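Local atomic coordinates of Melibiose/raffinose/stachyose-binding protein MelE (Bacillus subtilis subsp. subtilis str. 168, PDB entry 4R6H), a protein that binds melibiose, raffinose and stachyose as the solute-binding component of an ABC transporter that imports these sugars. Residues A[161-164]-A[165-169]; A[199-202]-A[203-206]; A[232-235]-A[236-240]; A[398-401]-A[402-405]. One frame throughout, in Å; residues are numbered along the deposited sequence.

The four contacts are local, each within one helix or at its start, and contact 3 touches both contact 1 and contact 4. Contact 1 packs on contact 3 with I167 CD1 3.7 Å from I234 CD1. Contact 4 packs on contact 3 from another helix, with S232 OG 3.6 Å from I404 CG2 and S232 CB 3.8 Å from P401 CB. Contact 2 meets contact 1 where M163 CE lies 3.6 Å from F201 CD1. Contacts 2 and 3 do not touch; their nearest atoms are about 6 Å apart. Contacts 1 and 4 stay about 13 Å apart at their nearest atoms. The conformation is open, and none of the four contacts includes a bound sugar.

Contact 1. Residues A[161-164]-A[165-169]; sequences ETMD and DFIKA
T162 turns OG1 between its backbone N and carbonyl carbon (chi1 73°), which points the oxygen at the backbone N of D165. This is an N-cap at the start of helix 163-177. T162 OG1 accepts from D165 N at 2.9 Å, so an N-H of the first helical turn gains a side-chain acceptor. T162 O works beside it and accepts from F166 N at 2.8 Å. One residue thus closes the turn with both its hydroxyl and its carbonyl. The regular helical bonds follow, with I167 N to M163 O at 2.9 Å and K168 N to D164 O at 3.0 Å.

On the buried side, M163 CG lies opposite the backbone N (chi1 180°), and the chain then bends at its next two torsions. The sulfur comes to the edge of the F166 ring, 86° off the ring normal. M163 SD is 4.1 Å from F166 CD2, a Met-aromatic contact made at the rim of the ring. M163 CG also touches the end of I167, 4.0 Å from its CD1. Elsewhere F166 meets F184 and F267 edge-to-face, so the ring sits in an aromatic cluster of the core.

The other side of the turn is polar and exposed. The acidic groups of D164 and D165 lie in the first turn, where they are likely to interact favourably with the helix dipole. D165 is also tied back to the chain before the helix by a water. That water accepts from E161 N at 2.9 Å and donates to D165 OD2 at 2.6 Å.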
loop_
_atom_site.group_PDB
_atom_site.type_symbol
_atom_site.label_atom_id
_atom_site.label_comp_id
_atom_site.label_asym_id
_atom_site.label_seq_id
_atom_site.Cartn_x
_atom_site.Cartn_y
_atom_site.Cartn_z
ATOM N N GLU A 161 -9.632 17.202 -5.214
ATOM C CA GLU A 161 -9.702 16.113 -6.171
ATOM C C GLU A 161 -8.583 16.174 -7.226
ATOM O O GLU A 161 -8.446 15.235 -8.037
ATOM C CB GLU A 161 -11.063 16.114 -6.890
ATOM C CG GLU A 161 -12.227 15.971 -5.899
ATOM C CD GLU A 161 -13.616 15.997 -6.538
ATOM O OE1 GLU A 161 -13.745 16.011 -7.772
ATOM O OE2 GLU A 161 -14.592 16.028 -5.767
ATOM N N THR A 162 -7.845 17.278 -7.246
ATOM C CA THR A 162 -6.759 17.477 -8.201
ATOM C C THR A 162 -5.553 17.998 -7.445
ATOM O O THR A 162 -5.678 18.589 -6.355
ATOM C CB THR A 162 -7.116 18.503 -9.303
ATOM O OG1 THR A 162 -7.119 19.837 -8.739
ATOM C CG2 THR A 162 -8.475 18.205 -9.971
ATOM N N MET A 163 -4.367 17.779 -8.020
ATOM C CA MET A 163 -3.140 18.319 -7.433
ATOM C C MET A 163 -3.192 19.837 -7.254
ATOM O O MET A 163 -2.800 20.365 -6.219
ATOM C CB MET A 163 -1.922 17.920 -8.246
ATOM C CG MET A 163 -0.627 18.439 -7.712
ATOM S SD MET A 163 -0.132 17.656 -6.174
ATOM C CE MET A 163 0.803 16.245 -6.809
ATOM N N ASP A 164 -3.723 20.516 -8.263
ATOM C CA ASP A 164 -3.829 21.974 -8.184
ATOM C C ASP A 164 -4.751 22.424 -7.050
ATOM O O ASP A 164 -4.412 23.343 -6.305
ATOM C CB ASP A 164 -4.233 22.585 -9.530
ATOM C CG ASP A 164 -3.099 22.562 -10.572
ATOM O OD1 ASP A 164 -1.916 22.383 -10.197
ATOM O OD2 ASP A 164 -3.440 22.725 -11.771
ATOM N N ASP A 165 -5.876 21.727 -6.894
ATOM C CA ASP A 165 -6.778 22.055 -5.794
ATOM C C ASP A 165 -6.183 21.695 -4.431
ATOM O O ASP A 165 -6.397 22.368 -3.421
ATOM C CB ASP A 165 -8.117 21.390 -6.004
ATOM C CG ASP A 165 -8.964 22.099 -7.048
ATOM O OD1 ASP A 165 -8.636 23.251 -7.418
ATOM O OD2 ASP A 165 -9.910 21.473 -7.513
ATOM N N PHE A 166 -5.374 20.629 -4.395
ATOM C CA PHE A 166 -4.665 20.251 -3.174
ATOM C C PHE A 166 -3.696 21.357 -2.728
ATOM O O PHE A 166 -3.695 21.804 -1.605
ATOM C CB PHE A 166 -3.958 18.893 -3.446
ATOM C CG PHE A 166 -3.149 18.350 -2.276
ATOM C CD1 PHE A 166 -3.583 18.397 -0.953
ATOM C CD2 PHE A 166 -1.920 17.756 -2.533
ATOM C CE1 PHE A 166 -2.807 17.912 0.070
ATOM C CE2 PHE A 166 -1.159 17.227 -1.520
ATOM C CZ PHE A 166 -1.598 17.312 -0.210
ATOM N N ILE A 167 -2.833 21.765 -3.658
ATOM C CA ILE A 167 -1.847 22.801 -3.365
ATOM C C ILE A 167 -2.560 24.118 -2.955
ATOM O O ILE A 167 -2.136 24.760 -2.019
ATOM C CB ILE A 167 -0.908 23.011 -4.562
ATOM C CG1 ILE A 167 -0.068 21.760 -4.766
ATOM C CG2 ILE A 167 -0.064 24.270 -4.358
ATOM C CD1 ILE A 167 0.690 21.813 -6.060
ATOM N N LYS A 168 -3.657 24.436 -3.639
ATOM C CA LYS A 168 -4.436 25.624 -3.266
ATOM C C LYS A 168 -4.963 25.508 -1.823
ATOM O O LYS A 168 -4.833 26.446 -1.012
ATOM C CB LYS A 168 -5.572 25.835 -4.238
ATOM C CG LYS A 168 -6.363 27.122 -4.018
ATOM C CD LYS A 168 -7.259 27.331 -5.241
ATOM C CE LYS A 168 -8.395 28.290 -4.982
ATOM N NZ LYS A 168 -9.239 28.346 -6.210
ATOM N N ALA A 169 -5.452 24.321 -1.459
ATOM C CA ALA A 169 -5.862 24.113 -0.064
ATOM C C ALA A 169 -4.726 24.318 0.924
ATOM O O ALA A 169 -4.903 24.871 1.993
ATOM C CB ALA A 169 -6.458 22.717 0.116
HETATM O O HOH W 1 -11.038 19.544 -6.191
#

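Contact 2. Residues A[199-202]-A[203-206]; sequences DQFA and TPLL
F201 and P204 meet at a proline kink in the last turns of helix 192-206. P204 has no N-H to give, so the carbonyl of Q200 lacks the helical bond it would normally receive from that position. The proline ring fills the place instead, with P204 CD 3.2 Å from Q200 O. Q200 O still takes a weak bond from T203 N at 3.3 Å. Beyond the kink the bonding resumes. L205 N donates to F201 O at 3.1 Å, and L206 N to A202 O at 2.9 Å.

The tight part lies along the proline. P204 CG approaches the F201 ring obliquely, 4.1 Å from CD1. The F201 ring also reaches L231 of helix 229-240. A202, T203 and L206 press on F374 of helix 374-378, so the contact is buried on that side too.

The looser part is the flank of D199 and T203, where the backbone atoms D199 O and T203 N stand 3.9 Å apart. The polar end of D199 is held elsewhere, by D375 N, and Q200 pairs with Q196, T292 and the carbonyl of G144. A water spans the opened turn between D199 and T203. It donates to D199 O at 2.7 Å and to T203 OG1 at 2.8 Å.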
loop_
_atom_site.group_PDB
_atom_site.type_symbol
_atom_site.label_atom_id
_atom_site.label_comp_id
_atom_site.label_asym_id
_atom_site.label_seq_id
_atom_site.Cartn_x
_atom_site.Cartn_y
_atom_site.Cartn_z
ATOM N N ASP A 199 5.665 7.592 -5.051
ATOM C CA ASP A 199 5.033 6.374 -5.532
ATOM C C ASP A 199 3.539 6.574 -5.772
ATOM O O ASP A 199 3.009 6.183 -6.846
ATOM C CB ASP A 199 5.310 5.233 -4.511
ATOM C CG ASP A 199 5.254 3.856 -5.105
ATOM O OD1 ASP A 199 5.342 3.680 -6.307
ATOM O OD2 ASP A 199 5.244 2.916 -4.313
ATOM N N GLN A 200 2.825 7.158 -4.811
ATOM C CA GLN A 200 1.404 7.332 -4.964
ATOM C C GLN A 200 1.090 8.275 -6.120
ATOM O O GLN A 200 0.229 7.970 -6.921
ATOM C CB GLN A 200 0.695 7.856 -3.705
ATOM C CG GLN A 200 0.442 6.819 -2.652
ATOM C CD GLN A 200 -0.349 7.323 -1.450
ATOM O OE1 GLN A 200 -0.009 6.981 -0.333
ATOM N NE2 GLN A 200 -1.482 7.976 -1.691
ATOM N N PHE A 201 1.793 9.418 -6.183
ATOM C CA PHE A 201 1.437 10.411 -7.213
ATOM C C PHE A 201 1.937 10.027 -8.607
ATOM O O PHE A 201 1.461 10.557 -9.607
ATOM C CB PHE A 201 1.823 11.826 -6.809
ATOM C CG PHE A 201 0.881 12.461 -5.825
ATOM C CD1 PHE A 201 -0.408 12.866 -6.209
ATOM C CD2 PHE A 201 1.273 12.676 -4.525
ATOM C CE1 PHE A 201 -1.245 13.471 -5.288
ATOM C CE2 PHE A 201 0.451 13.313 -3.608
ATOM C CZ PHE A 201 -0.841 13.696 -4.000
ATOM N N ALA A 202 2.882 9.102 -8.695
ATOM C CA ALA A 202 3.308 8.599 -10.008
ATOM C C ALA A 202 2.163 7.950 -10.773
ATOM O O ALA A 202 2.110 7.995 -11.994
ATOM C CB ALA A 202 4.424 7.576 -9.844
ATOM N N THR A 203 1.201 7.353 -10.062
ATOM C CA THR A 203 0.031 6.744 -10.704
ATOM C C THR A 203 -0.875 7.744 -11.462
ATOM O O THR A 203 -1.048 7.570 -12.690
ATOM C CB THR A 203 -0.719 5.832 -9.695
ATOM O OG1 THR A 203 0.082 4.657 -9.416
ATOM C CG2 THR A 203 -2.062 5.367 -10.196
ATOM N N PRO A 204 -1.377 8.807 -10.801
ATOM C CA PRO A 204 -2.148 9.790 -11.602
ATOM C C PRO A 204 -1.266 10.466 -12.638
ATOM O O PRO A 204 -1.771 10.851 -13.713
ATOM C CB PRO A 204 -2.635 10.791 -10.564
ATOM C CG PRO A 204 -1.861 10.548 -9.307
ATOM C CD PRO A 204 -1.468 9.092 -9.352
ATOM N N LEU A 205 0.032 10.600 -12.397
ATOM C CA LEU A 205 0.880 11.308 -13.379
ATOM C C LEU A 205 1.073 10.482 -14.634
ATOM O O LEU A 205 0.953 11.024 -15.738
ATOM C CB LEU A 205 2.228 11.651 -12.794
ATOM C CG LEU A 205 3.239 12.372 -13.716
ATOM C CD1 LEU A 205 2.742 13.749 -14.014
ATOM C CD2 LEU A 205 4.575 12.405 -13.035
ATOM N N LEU A 206 1.310 9.188 -14.481
ATOM C CA LEU A 206 1.869 8.376 -15.549
ATOM C C LEU A 206 1.026 7.183 -15.993
ATOM O O LEU A 206 1.345 6.576 -17.002
ATOM C CB LEU A 206 3.290 7.874 -15.185
ATOM C CG LEU A 206 4.315 8.918 -14.777
ATOM C CD1 LEU A 206 5.564 8.305 -14.197
ATOM C CD2 LEU A 206 4.669 9.778 -15.984
HETATM O O HOH W 2 1.226 4.163 -6.905
#

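Contact 3. Residues A[232-235]-A[236-240]; sequences SEIL and KQMQK
The amide of Q237 has I234 CD1 on one of its faces, displaced toward the oxygen, with CD1 3.6 Å from Q237 OE1. The carbonyl of E233 lies on that same face, where E233 O is 3.6 Å from Q237 NE2. Q237 CG sits beside its backbone N (chi1 -70°) and the chain runs on extended, which lays the amide back along the preceding turn. An alanine here, lacking CG and the amide, would probably leave I234 CD1 and the carbonyl of E233 uncovered on that side.

The amide of Q239 is met at its edge. K236 NZ donates to Q239 OE1 at 2.8 Å, in the carbonyl plane and on a lone pair. D397 completes this group, in a salt bridge with K236 NZ and a hydrogen bond from Q239 NE2. The amide therefore has a partner for its oxygen and another for its nitrogen, which should limit its rotation.

On the buried side M238 crosses I234 at a slant, and its terminal methyl CE touches I234 CG2 at 3.5 Å. L235 packs on F194 and Y197 of helix 192-206. The backbone bonds are regular, such as Q237 N to E233 O at 2.8 Å and M238 N to I234 O at 2.9 Å. Side chains meeting three and four residues apart, with one face buried and the other polar, are typical of an amphipathic alpha-helix.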
loop_
_atom_site.group_PDB
_atom_site.type_symbol
_atom_site.label_atom_id
_atom_site.label_comp_id
_atom_site.label_asym_id
_atom_site.label_seq_id
_atom_site.Cartn_x
_atom_site.Cartn_y
_atom_site.Cartn_z
ATOM N N SER A 232 8.937 16.218 -8.540
ATOM C CA SER A 232 9.973 16.863 -7.764
ATOM C C SER A 232 9.772 18.405 -7.666
ATOM O O SER A 232 10.055 19.017 -6.624
ATOM C CB SER A 232 11.339 16.558 -8.367
ATOM O OG SER A 232 11.677 15.171 -8.164
ATOM N N GLU A 233 9.295 18.973 -8.768
ATOM C CA GLU A 233 8.956 20.399 -8.782
ATOM C C GLU A 233 7.858 20.721 -7.774
ATOM O O GLU A 233 7.975 21.695 -7.021
ATOM C CB GLU A 233 8.606 20.878 -10.177
ATOM C CG GLU A 233 9.861 20.973 -11.037
ATOM C CD GLU A 233 9.545 21.148 -12.475
ATOM O OE1 GLU A 233 8.654 20.451 -12.974
ATOM O OE2 GLU A 233 10.179 21.999 -13.091
ATOM N N ILE A 234 6.824 19.890 -7.744
ATOM C CA ILE A 234 5.744 20.100 -6.793
ATOM C C ILE A 234 6.267 20.016 -5.353
ATOM O O ILE A 234 5.981 20.839 -4.493
ATOM C CB ILE A 234 4.613 19.094 -7.020
ATOM C CG1 ILE A 234 3.862 19.349 -8.338
ATOM C CG2 ILE A 234 3.645 19.186 -5.830
ATOM C CD1 ILE A 234 3.242 20.745 -8.458
ATOM N N LEU A 235 7.103 19.014 -5.076
ATOM C CA LEU A 235 7.648 18.857 -3.722
ATOM C C LEU A 235 8.511 20.062 -3.321
ATOM O O LEU A 235 8.429 20.555 -2.227
ATOM C CB LEU A 235 8.426 17.532 -3.602
ATOM C CG LEU A 235 8.850 17.100 -2.191
ATOM C CD1 LEU A 235 7.651 17.083 -1.258
ATOM C CD2 LEU A 235 9.575 15.742 -2.248
ATOM N N LYS A 236 9.295 20.562 -4.267
ATOM C CA LYS A 236 10.121 21.726 -4.044
ATOM C C LYS A 236 9.276 22.988 -3.856
ATOM O O LYS A 236 9.613 23.771 -2.969
ATOM C CB LYS A 236 11.131 21.898 -5.188
ATOM C CG LYS A 236 12.173 22.994 -4.875
ATOM C CD LYS A 236 13.097 22.517 -3.756
ATOM C CE LYS A 236 14.186 23.530 -3.455
ATOM N NZ LYS A 236 15.089 23.003 -2.406
ATOM N N GLN A 237 8.208 23.123 -4.638
ATOM C CA GLN A 237 7.215 24.197 -4.400
ATOM C C GLN A 237 6.653 24.158 -2.997
ATOM O O GLN A 237 6.618 25.157 -2.260
ATOM C CB GLN A 237 6.084 24.091 -5.384
ATOM C CG GLN A 237 6.475 24.435 -6.778
ATOM C CD GLN A 237 5.389 24.087 -7.759
ATOM O OE1 GLN A 237 4.173 24.096 -7.426
ATOM N NE2 GLN A 237 5.799 23.778 -8.981
ATOM N N MET A 238 6.270 22.969 -2.559
ATOM C CA MET A 238 5.711 22.851 -1.217
ATOM C C MET A 238 6.735 23.233 -0.173
ATOM O O MET A 238 6.425 23.893 0.793
ATOM C CB MET A 238 5.230 21.403 -0.978
ATOM C CG MET A 238 4.096 21.024 -1.894
ATOM S SD MET A 238 3.698 19.244 -1.765
ATOM C CE MET A 238 2.152 19.175 -2.648
ATOM N N GLN A 239 7.978 22.789 -0.331
ATOM C CA GLN A 239 9.008 23.181 0.610
ATOM C C GLN A 239 9.216 24.703 0.611
ATOM O O GLN A 239 9.173 25.375 1.639
ATOM C CB GLN A 239 10.308 22.472 0.259
ATOM C CG GLN A 239 11.440 22.764 1.214
ATOM C CD GLN A 239 12.799 22.488 0.600
ATOM O OE1 GLN A 239 13.094 22.964 -0.496
ATOM N NE2 GLN A 239 13.631 21.744 1.306
ATOM N N LYS A 240 9.461 25.259 -0.552
ATOM C CA LYS A 240 9.799 26.685 -0.612
ATOM C C LYS A 240 8.687 27.574 -0.072
ATOM O O LYS A 240 8.967 28.594 0.594
ATOM C CB LYS A 240 10.135 27.097 -2.026
ATOM C CG LYS A 240 10.987 28.368 -2.063
ATOM C CD LYS A 240 11.405 28.731 -3.466
ATOM C CE LYS A 240 12.109 30.090 -3.514
ATOM N NZ LYS A 240 11.996 30.712 -4.878
#

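Contact 4. Residues A[398-401]-A[402-405]; sequences ILAP and QDIS
I404 reaches back over the start of helix 401-420 toward L399. Its CB lies 3.5 Å from P401 O. CG1 comes next, 3.5 Å from A400 O and 3.8 Å from L399 CB. The tip, CD1, lies 3.7 Å from A400 O and a little farther from L399 CB, while L399 CD1 leans on I404 CG1 in turn. CG1 is opposite the carbonyl carbon (chi1 -71°), so this branch runs back toward the N-terminus. The side chain also packs on V390 and L394 of helix 383-395. A serine in its place would probably leave L399 without its apolar partner and open a gap toward V390 and L394.

A400 holds the N-cap position and P401 the first helical one, where a proline N needs no acceptor. I404 N donates to A400 O at 3.1 Å, nearly in line with the carbonyl. The next helical bond, S405 N to P401 O, is weak at 3.5 Å. A water accepts from A400 N and donates to D403 OD2; the latter bond is so short that its length is doubtful. The alanine cap offers no side-chain acceptor, so within the turn the bond from I404 N to A400 O and the apolar pair L399-I404 carry the contact.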
loop_
_atom_site.group_PDB
_atom_site.type_symbol
_atom_site.label_atom_id
_atom_site.label_comp_id
_atom_site.label_asym_id
_atom_site.label_seq_id
_atom_site.Cartn_x
_atom_site.Cartn_y
_atom_site.Cartn_z
ATOM N N ILE A 398 20.079 19.227 -1.149
ATOM C CA ILE A 398 21.279 18.612 -1.749
ATOM C C ILE A 398 21.124 18.458 -3.283
ATOM O O ILE A 398 22.087 18.685 -4.023
ATOM C CB ILE A 398 21.601 17.261 -1.109
ATOM C CG1 ILE A 398 21.935 17.435 0.377
ATOM C CG2 ILE A 398 22.755 16.566 -1.824
ATOM C CD1 ILE A 398 21.865 16.154 1.174
ATOM N N LEU A 399 19.919 18.086 -3.753
ATOM C CA LEU A 399 19.648 17.876 -5.174
ATOM C C LEU A 399 18.475 18.748 -5.598
ATOM O O LEU A 399 17.497 18.874 -4.850
ATOM C CB LEU A 399 19.255 16.437 -5.462
ATOM C CG LEU A 399 20.346 15.398 -5.337
ATOM C CD1 LEU A 399 19.828 14.044 -5.818
ATOM C CD2 LEU A 399 21.605 15.823 -6.086
ATOM N N ALA A 400 18.559 19.266 -6.818
ATOM C CA ALA A 400 17.496 20.061 -7.446
ATOM C C ALA A 400 16.630 19.160 -8.326
ATOM O O ALA A 400 17.061 18.094 -8.763
ATOM C CB ALA A 400 18.135 21.159 -8.298
ATOM N N PRO A 401 15.363 19.576 -8.593
ATOM C CA PRO A 401 14.466 18.706 -9.354
ATOM C C PRO A 401 14.994 18.157 -10.673
ATOM O O PRO A 401 14.796 16.976 -10.960
ATOM C CB PRO A 401 13.254 19.613 -9.598
ATOM C CG PRO A 401 13.229 20.488 -8.416
ATOM C CD PRO A 401 14.671 20.795 -8.120
ATOM N N GLN A 402 15.636 19.011 -11.493
ATOM C CA GLN A 402 16.151 18.508 -12.785
ATOM C C GLN A 402 17.217 17.409 -12.627
ATOM O O GLN A 402 17.236 16.409 -13.362
ATOM C CB GLN A 402 16.697 19.666 -13.645
ATOM C CG GLN A 402 15.672 20.761 -13.978
ATOM C CD GLN A 402 14.430 20.275 -14.740
ATOM O OE1 GLN A 402 14.492 19.302 -15.469
ATOM N NE2 GLN A 402 13.288 20.944 -14.536
ATOM N N ASP A 403 18.073 17.555 -11.620
ATOM C CA ASP A 403 19.103 16.557 -11.373
ATOM C C ASP A 403 18.557 15.239 -10.814
ATOM O O ASP A 403 19.099 14.163 -11.053
ATOM C CB ASP A 403 20.170 17.156 -10.453
ATOM C CG ASP A 403 20.829 18.390 -11.087
ATOM O OD1 ASP A 403 21.097 18.352 -12.312
ATOM O OD2 ASP A 403 21.045 19.395 -10.388
ATOM N N ILE A 404 17.451 15.311 -10.085
ATOM C CA ILE A 404 16.794 14.095 -9.574
ATOM C C ILE A 404 16.307 13.164 -10.688
ATOM O O ILE A 404 16.467 11.954 -10.633
ATOM C CB ILE A 404 15.646 14.484 -8.611
ATOM C CG1 ILE A 404 16.278 15.038 -7.337
ATOM C CG2 ILE A 404 14.744 13.294 -8.310
ATOM C CD1 ILE A 404 15.328 15.755 -6.421
ATOM N N SER A 405 15.686 13.716 -11.718
ATOM C CA SER A 405 15.187 12.877 -12.788
ATOM C C SER A 405 16.330 12.180 -13.502
ATOM O O SER A 405 16.197 11.050 -13.921
ATOM C CB SER A 405 14.328 13.689 -13.752
ATOM O OG SER A 405 13.155 14.078 -13.048
HETATM O O HOH W 3 21.138 19.170 -7.959
#